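Local coordinates for ribosomal protein s2-related protein (PDB 2JH3) that binds a [4Fe-4S] cluster, has a chelatase-like fold and may act as a sirohydrochlorin ferrochelatase, at residues 12-20 against 339-347; 52-61 against 369-378. One frame throughout, in Å; residues are numbered along the deposited sequence.

Contact 1. Residues 12-20 against 339-347; sequences GSHHHGESA and AGRWRPIRT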
# COMPACT_ATOMS: atom_id res chain seq x y z
N GLY A 12 5.61 -18.27 -12.09
CA GLY A 12 5.49 -17.18 -11.10
C GLY A 12 4.09 -17.06 -10.50
O GLY A 12 3.18 -17.84 -10.84
N SER A 13 3.88 -16.02 -9.68
CA SER A 13 2.57 -15.81 -9.01
C SER A 13 2.46 -14.40 -8.50
O SER A 13 3.49 -13.75 -8.21
CB SER A 13 2.49 -16.74 -7.81
OG SER A 13 1.25 -16.67 -7.11
N HIS A 14 1.21 -13.91 -8.43
CA HIS A 14 0.93 -12.69 -7.74
C HIS A 14 0.97 -12.89 -6.25
O HIS A 14 1.23 -11.95 -5.53
CB HIS A 14 -0.38 -12.07 -8.10
CG HIS A 14 -0.49 -11.62 -9.51
ND1 HIS A 14 0.58 -11.57 -10.37
CD2 HIS A 14 -1.54 -11.10 -10.17
CE1 HIS A 14 0.16 -11.13 -11.55
NE2 HIS A 14 -1.13 -10.84 -11.46
N HIS A 15 0.79 -14.12 -5.77
CA HIS A 15 0.59 -14.28 -4.32
C HIS A 15 1.48 -15.26 -3.58
O HIS A 15 1.62 -15.21 -2.34
CB HIS A 15 -0.88 -14.68 -4.05
CG HIS A 15 -1.87 -13.66 -4.52
ND1 HIS A 15 -1.99 -12.43 -3.93
CD2 HIS A 15 -2.76 -13.68 -5.54
CE1 HIS A 15 -2.93 -11.73 -4.55
NE2 HIS A 15 -3.41 -12.47 -5.52
N HIS A 16 2.07 -16.19 -4.28
CA HIS A 16 2.77 -17.29 -3.62
C HIS A 16 4.16 -17.49 -4.16
O HIS A 16 4.33 -17.60 -5.36
CB HIS A 16 1.97 -18.56 -3.90
CG HIS A 16 0.56 -18.48 -3.41
ND1 HIS A 16 0.26 -18.23 -2.09
CD2 HIS A 16 -0.62 -18.60 -4.07
CE1 HIS A 16 -1.05 -18.23 -1.95
NE2 HIS A 16 -1.61 -18.44 -3.13
N GLY A 17 5.12 -17.70 -3.29
CA GLY A 17 6.52 -17.86 -3.72
C GLY A 17 7.04 -19.21 -4.24
O GLY A 17 8.18 -19.28 -4.71
N GLU A 18 6.26 -20.30 -4.20
CA GLU A 18 6.84 -21.62 -4.58
C GLU A 18 7.00 -21.71 -6.06
O GLU A 18 7.84 -22.39 -6.54
CB GLU A 18 5.99 -22.82 -4.17
CG GLU A 18 5.31 -22.66 -2.83
CD GLU A 18 4.07 -21.81 -2.97
OE1 GLU A 18 3.35 -21.90 -4.02
OE2 GLU A 18 3.87 -21.02 -2.03
N SER A 19 6.16 -20.97 -6.74
CA SER A 19 5.86 -21.09 -8.13
C SER A 19 6.98 -20.52 -8.99
O SER A 19 6.85 -20.59 -10.26
CB SER A 19 4.55 -20.32 -8.35
OG SER A 19 3.88 -20.26 -7.06
N ALA A 20 7.97 -19.91 -8.26
CA ALA A 20 9.21 -19.30 -8.74
C ALA A 20 10.45 -19.91 -8.12
O ALA A 20 11.53 -19.85 -8.71
CB ALA A 20 9.23 -17.79 -8.40
N ALA A 339 4.57 -7.25 5.70
CA ALA A 339 3.47 -8.15 6.19
C ALA A 339 3.72 -9.60 5.77
O ALA A 339 2.94 -10.49 6.15
CB ALA A 339 2.14 -7.68 5.72
N GLY A 340 4.79 -9.84 4.98
CA GLY A 340 5.14 -11.14 4.46
C GLY A 340 4.38 -11.47 3.18
O GLY A 340 4.33 -12.62 2.76
N ARG A 341 3.81 -10.49 2.54
CA ARG A 341 3.07 -10.70 1.34
C ARG A 341 4.03 -10.59 0.13
O ARG A 341 4.97 -9.75 0.15
CB ARG A 341 1.95 -9.69 1.24
CG ARG A 341 0.84 -9.85 2.34
CD ARG A 341 -0.16 -8.76 2.15
NE ARG A 341 0.43 -7.43 2.32
CZ ARG A 341 -0.07 -6.47 3.08
NH1 ARG A 341 -1.22 -6.63 3.75
NH2 ARG A 341 0.58 -5.30 3.16
N TRP A 342 3.81 -11.44 -0.88
CA TRP A 342 4.64 -11.52 -2.06
C TRP A 342 4.62 -10.20 -2.78
O TRP A 342 3.59 -9.55 -2.85
CB TRP A 342 4.06 -12.58 -2.98
CG TRP A 342 4.90 -13.08 -4.04
CD1 TRP A 342 4.60 -13.06 -5.38
CD2 TRP A 342 6.15 -13.75 -3.92
NE1 TRP A 342 5.60 -13.67 -6.08
CE2 TRP A 342 6.56 -14.10 -5.22
CE3 TRP A 342 7.00 -14.06 -2.84
CZ2 TRP A 342 7.76 -14.74 -5.48
CZ3 TRP A 342 8.18 -14.74 -3.11
CH2 TRP A 342 8.54 -15.07 -4.43
N ARG A 343 5.75 -9.85 -3.40
CA ARG A 343 5.87 -8.68 -4.25
C ARG A 343 6.12 -9.02 -5.72
O ARG A 343 7.29 -9.02 -6.16
CB ARG A 343 7.06 -7.89 -3.72
CG ARG A 343 6.89 -7.39 -2.26
CD ARG A 343 8.08 -6.55 -1.73
NE ARG A 343 8.22 -5.31 -2.50
CZ ARG A 343 9.20 -4.98 -3.34
NH1 ARG A 343 10.21 -5.78 -3.54
NH2 ARG A 343 9.10 -3.81 -4.03
N PRO A 344 5.05 -9.30 -6.50
CA PRO A 344 5.23 -9.69 -7.91
C PRO A 344 5.73 -8.57 -8.80
O PRO A 344 6.44 -8.80 -9.77
CB PRO A 344 3.85 -10.16 -8.30
CG PRO A 344 2.94 -9.45 -7.45
CD PRO A 344 3.62 -9.26 -6.15
N ILE A 345 5.42 -7.32 -8.41
CA ILE A 345 5.89 -6.16 -9.07
C ILE A 345 6.86 -5.42 -8.14
O ILE A 345 6.45 -4.84 -7.14
CB ILE A 345 4.71 -5.19 -9.47
CG1 ILE A 345 3.63 -5.89 -10.30
CG2 ILE A 345 5.28 -4.02 -10.22
CD1 ILE A 345 4.07 -6.57 -11.58
N ARG A 346 8.16 -5.46 -8.48
CA ARG A 346 9.21 -5.11 -7.52
C ARG A 346 9.40 -3.61 -7.41
O ARG A 346 10.08 -3.15 -6.53
CB ARG A 346 10.51 -5.86 -7.91
CG ARG A 346 10.54 -7.30 -7.35
CD ARG A 346 11.69 -8.18 -7.82
NE ARG A 346 11.93 -9.27 -6.87
CZ ARG A 346 12.58 -9.18 -5.73
NH1 ARG A 346 12.68 -10.26 -4.97
NH2 ARG A 346 13.29 -8.10 -5.40
N THR A 347 8.86 -2.84 -8.35
CA THR A 347 8.83 -1.37 -8.24
C THR A 347 7.69 -0.79 -7.35
O THR A 347 7.55 0.40 -7.26
CB THR A 347 8.72 -0.73 -9.58
OG1 THR A 347 7.68 -1.31 -10.38
CG2 THR A 347 10.04 -0.88 -10.31
O HOH W 1 0.83 -9.91 -3.36
O HOH W 2 1.36 -13.22 -0.65
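The six-membered ring of Trp342 lies flat against the backbone of Gly17, whose CA sits 3.6 Å from the ring centroid and 14° off its normal, a CH-pi contact over the face. A glycine suits this spot because a CB would collide with Trp342 CZ3. Trp342 carries CG anti to the backbone N (chi1 -164°), which sends the indole across to 12-20, where CZ2 lies 4.5 Å from Ala20 CB on helix 18-35. At the ring's edge lies the carbonyl of His14, while NE1 gives its hydrogen bond to Gln51 OE1, which also accepts from Ser13 N. Pro344 packs beside this, its CG 3.6 Å from His14 O. Replacing Trp342 by an alanine would remove the indole and is likely to open a gap over Gly17 and leave Gln51 OE1 without its N-H donor.

The looser side is wet. One water links His14 O to Trp342 O (2.8 Å to the latter), and a second links His15 O to Trp342 N, while the imidazoles of His15 and His16 are exposed to solvent. Thus the loop after strand 5-10 meets the stabilising-domain loop through an aromatic face on glycine and water-mediated main-chain bonds.

Contact 2. Residues 52-61 against 369-378; sequences EPGLRQVLRT and ELLYPAVIEE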
# COMPACT_ATOMS: atom_id res chain seq x y z
N GLU A 52 7.65 -10.28 -11.94
CA GLU A 52 8.90 -9.73 -12.47
C GLU A 52 10.09 -10.61 -12.05
O GLU A 52 10.09 -11.12 -10.91
CB GLU A 52 9.11 -8.31 -11.98
CG GLU A 52 8.10 -7.33 -12.51
CD GLU A 52 8.55 -5.88 -12.25
OE1 GLU A 52 9.07 -5.55 -11.12
OE2 GLU A 52 8.44 -5.11 -13.23
N PRO A 53 11.12 -10.75 -12.91
CA PRO A 53 11.25 -10.25 -14.27
C PRO A 53 10.23 -10.91 -15.15
O PRO A 53 10.10 -12.14 -15.07
CB PRO A 53 12.65 -10.73 -14.73
CG PRO A 53 13.35 -11.27 -13.55
CD PRO A 53 12.31 -11.50 -12.47
N GLY A 54 9.52 -10.13 -15.92
CA GLY A 54 8.40 -10.62 -16.68
C GLY A 54 8.86 -11.02 -18.09
O GLY A 54 9.97 -10.68 -18.52
N LEU A 55 7.99 -11.74 -18.80
CA LEU A 55 8.28 -12.17 -20.18
C LEU A 55 8.51 -11.00 -21.15
O LEU A 55 9.27 -11.12 -22.12
CB LEU A 55 7.14 -13.04 -20.72
CG LEU A 55 6.88 -14.34 -19.92
CD1 LEU A 55 5.66 -15.05 -20.51
CD2 LEU A 55 8.10 -15.20 -19.89
N ARG A 56 7.83 -9.89 -20.89
CA ARG A 56 8.01 -8.66 -21.68
C ARG A 56 9.30 -7.92 -21.39
O ARG A 56 9.65 -7.00 -22.12
CB ARG A 56 6.82 -7.69 -21.46
CG ARG A 56 5.40 -8.32 -21.71
CD ARG A 56 5.18 -8.67 -23.20
NE ARG A 56 5.08 -7.48 -24.05
CZ ARG A 56 4.91 -7.47 -25.36
NH1 ARG A 56 4.93 -8.58 -26.05
NH2 ARG A 56 4.72 -6.32 -25.99
N GLN A 57 9.96 -8.28 -20.30
CA GLN A 57 11.13 -7.56 -19.81
C GLN A 57 12.39 -8.37 -20.06
O GLN A 57 13.46 -7.83 -20.31
CB GLN A 57 10.97 -7.37 -18.29
CG GLN A 57 9.70 -6.64 -17.87
CD GLN A 57 9.73 -6.42 -16.36
OE1 GLN A 57 10.09 -7.35 -15.60
NE2 GLN A 57 9.49 -5.18 -15.92
N VAL A 58 12.29 -9.69 -19.94
CA VAL A 58 13.50 -10.52 -19.81
C VAL A 58 14.52 -10.37 -20.96
O VAL A 58 15.70 -10.29 -20.71
CB VAL A 58 13.16 -12.02 -19.56
CG1 VAL A 58 12.60 -12.67 -20.81
CG2 VAL A 58 14.39 -12.70 -19.00
N LEU A 59 14.07 -10.19 -22.20
CA LEU A 59 15.05 -10.15 -23.29
C LEU A 59 15.87 -8.85 -23.33
O LEU A 59 17.02 -8.83 -23.78
CB LEU A 59 14.36 -10.39 -24.64
CG LEU A 59 14.00 -11.87 -24.89
CD1 LEU A 59 13.41 -12.06 -26.29
CD2 LEU A 59 15.22 -12.75 -24.69
N ARG A 60 15.29 -7.78 -22.79
CA ARG A 60 15.99 -6.49 -22.65
C ARG A 60 17.04 -6.54 -21.53
O ARG A 60 17.92 -5.72 -21.45
CB ARG A 60 14.92 -5.39 -22.38
CG ARG A 60 14.82 -5.05 -20.93
CD ARG A 60 13.99 -3.79 -20.66
NE ARG A 60 12.58 -4.10 -20.41
CZ ARG A 60 11.58 -3.83 -21.24
NH1 ARG A 60 11.81 -3.22 -22.40
NH2 ARG A 60 10.32 -4.15 -20.88
N THR A 61 16.95 -7.54 -20.65
CA THR A 61 17.92 -7.69 -19.63
C THR A 61 19.13 -8.54 -20.03
O THR A 61 20.05 -8.66 -19.23
CB THR A 61 17.32 -8.25 -18.33
OG1 THR A 61 17.12 -9.65 -18.42
CG2 THR A 61 16.01 -7.55 -17.99
N GLU A 369 19.60 -6.35 -11.06
CA GLU A 369 18.65 -6.96 -11.93
C GLU A 369 17.63 -7.87 -11.23
O GLU A 369 16.46 -7.89 -11.65
CB GLU A 369 19.31 -7.76 -13.04
CG GLU A 369 18.31 -8.03 -14.16
CD GLU A 369 18.16 -6.79 -15.05
OE1 GLU A 369 19.15 -6.53 -15.78
OE2 GLU A 369 17.13 -6.08 -15.00
N LEU A 370 18.04 -8.63 -10.21
CA LEU A 370 17.07 -9.38 -9.48
C LEU A 370 16.21 -8.50 -8.51
O LEU A 370 15.11 -8.88 -8.16
CB LEU A 370 17.76 -10.52 -8.72
CG LEU A 370 18.47 -11.62 -9.54
CD1 LEU A 370 19.19 -12.62 -8.68
CD2 LEU A 370 17.54 -12.34 -10.60
N LEU A 371 16.77 -7.41 -8.00
CA LEU A 371 16.12 -6.54 -7.04
C LEU A 371 15.04 -5.68 -7.71
O LEU A 371 13.90 -5.55 -7.26
CB LEU A 371 17.15 -5.60 -6.45
CG LEU A 371 16.58 -4.51 -5.50
CD1 LEU A 371 15.97 -5.05 -4.29
CD2 LEU A 371 17.71 -3.60 -5.07
N TYR A 372 15.44 -5.09 -8.83
CA TYR A 372 14.56 -4.23 -9.60
C TYR A 372 14.66 -4.55 -11.12
O TYR A 372 15.23 -3.80 -11.89
CB TYR A 372 14.92 -2.74 -9.40
CG TYR A 372 14.45 -2.00 -8.13
CD1 TYR A 372 13.10 -1.95 -7.78
CD2 TYR A 372 15.35 -1.30 -7.34
CE1 TYR A 372 12.67 -1.25 -6.70
CE2 TYR A 372 14.93 -0.58 -6.22
CZ TYR A 372 13.56 -0.51 -5.94
OH TYR A 372 13.03 0.15 -4.82
N PRO A 373 14.05 -5.66 -11.55
CA PRO A 373 14.10 -6.10 -12.96
C PRO A 373 13.71 -5.05 -13.96
O PRO A 373 12.69 -4.42 -13.81
CB PRO A 373 13.09 -7.22 -12.99
CG PRO A 373 13.03 -7.68 -11.69
CD PRO A 373 13.26 -6.60 -10.75
N ALA A 374 14.59 -4.86 -14.96
CA ALA A 374 14.39 -4.01 -16.12
C ALA A 374 14.44 -2.53 -15.88
O ALA A 374 14.42 -1.79 -16.82
CB ALA A 374 13.08 -4.38 -16.91
N VAL A 375 14.57 -2.11 -14.62
CA VAL A 375 14.56 -0.72 -14.29
C VAL A 375 15.78 0.00 -14.87
O VAL A 375 15.69 1.10 -15.34
CB VAL A 375 14.39 -0.56 -12.74
CG1 VAL A 375 14.65 0.83 -12.31
CG2 VAL A 375 12.99 -0.97 -12.29
N ILE A 376 16.97 -0.57 -14.74
CA ILE A 376 18.18 0.10 -15.25
C ILE A 376 18.14 0.37 -16.78
O ILE A 376 18.33 1.48 -17.24
CB ILE A 376 19.48 -0.71 -14.85
CG1 ILE A 376 19.81 -0.59 -13.34
CG2 ILE A 376 20.64 -0.31 -15.74
CD1 ILE A 376 19.59 0.58 -12.74
N GLU A 377 17.78 -0.67 -17.52
CA GLU A 377 17.73 -0.67 -18.96
C GLU A 377 16.62 0.26 -19.50
O GLU A 377 16.80 0.97 -20.48
CB GLU A 377 17.44 -2.12 -19.39
CG GLU A 377 18.57 -3.16 -19.07
CD GLU A 377 18.38 -3.95 -17.79
OE1 GLU A 377 17.60 -3.54 -16.95
OE2 GLU A 377 19.10 -4.96 -17.60
N GLU A 378 15.46 0.22 -18.88
CA GLU A 378 14.32 1.09 -19.25
C GLU A 378 14.55 2.51 -18.97
O GLU A 378 14.24 3.38 -19.78
CB GLU A 378 13.05 0.64 -18.56
CG GLU A 378 12.58 -0.60 -19.15
CD GLU A 378 11.36 -1.20 -18.46
OE1 GLU A 378 11.02 -0.78 -17.32
OE2 GLU A 378 10.77 -2.16 -19.04
O HOH W 3 11.40 -3.97 -11.09
O HOH W 4 21.33 -7.68 -16.66
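Pro53 and Pro373 pack ring against ring, CB to CB 3.9 Å, where the loop after strand 43-48 of the first CbiX region meets the tight turn between helices 361-371 and 375-383 of the stabilising domain. Both prolines suit turns: Pro53 follows a cis peptide bond, and Pro373 stands in the link between the helices. Ala374, at the N-cap position of the second helix, has positive phi, and its small methyl fits among Gln57, Arg60 and Thr61. Its backbone N gives a nearly straight bond (171°) to Glu369 OE2, tying one helix to the next.

Arg60 reaches across this corner. Its CB makes no contact with 369-378; CG comes 4.2 Å from Glu377 CB; CD lies 4.0 Å from Glu377 CB and also rests near Glu378 CG; NE comes 3.5 Å from Ala374 CB, which lies at the guanidinium edge. A bend at chi3 (92°) turns the tip so that Glu378 covers one face, and NH2 forms a salt bridge with Glu378, although the exact place of that carboxylate is less sure. A long arginine suits this site because its aliphatic part packs on the helix while its charge meets an acid.

Gln57 braces its own loop: OE1 accepts from Gly54 N, and NE2 donates to Glu52 OE2, which also pairs with Arg427. Glu52 OE1 accepts from Arg346 N, and a water links it to Pro373 O. Another water joins Thr61 O to Glu369 OE1; on the same carboxylate, Glu369 OE2 has Thr61 CG2 3.5 Å away.

Both contacts join the first CbiX region to the stabilising domain, but at different depths. Contact 1 is a surface contact largely between loops, whereas contact 2 is buried and sets a loop against a helical corner. Both are water-bridged, yet the waters of contact 1 join main-chain atoms on both sides, those of contact 2 a carboxylate to a carbonyl; contact 1 adds an aromatic face, contact 2 proline packing and an arginine. They meet directly, since Glu52 of contact 2 probably accepts through OE1 from Arg346 N and donates through its own N to Pro344 O, both in 339-347. The Glu52 side chain lies about 5 Å from the iron-sulfur cluster, that of His14 about 9 Å.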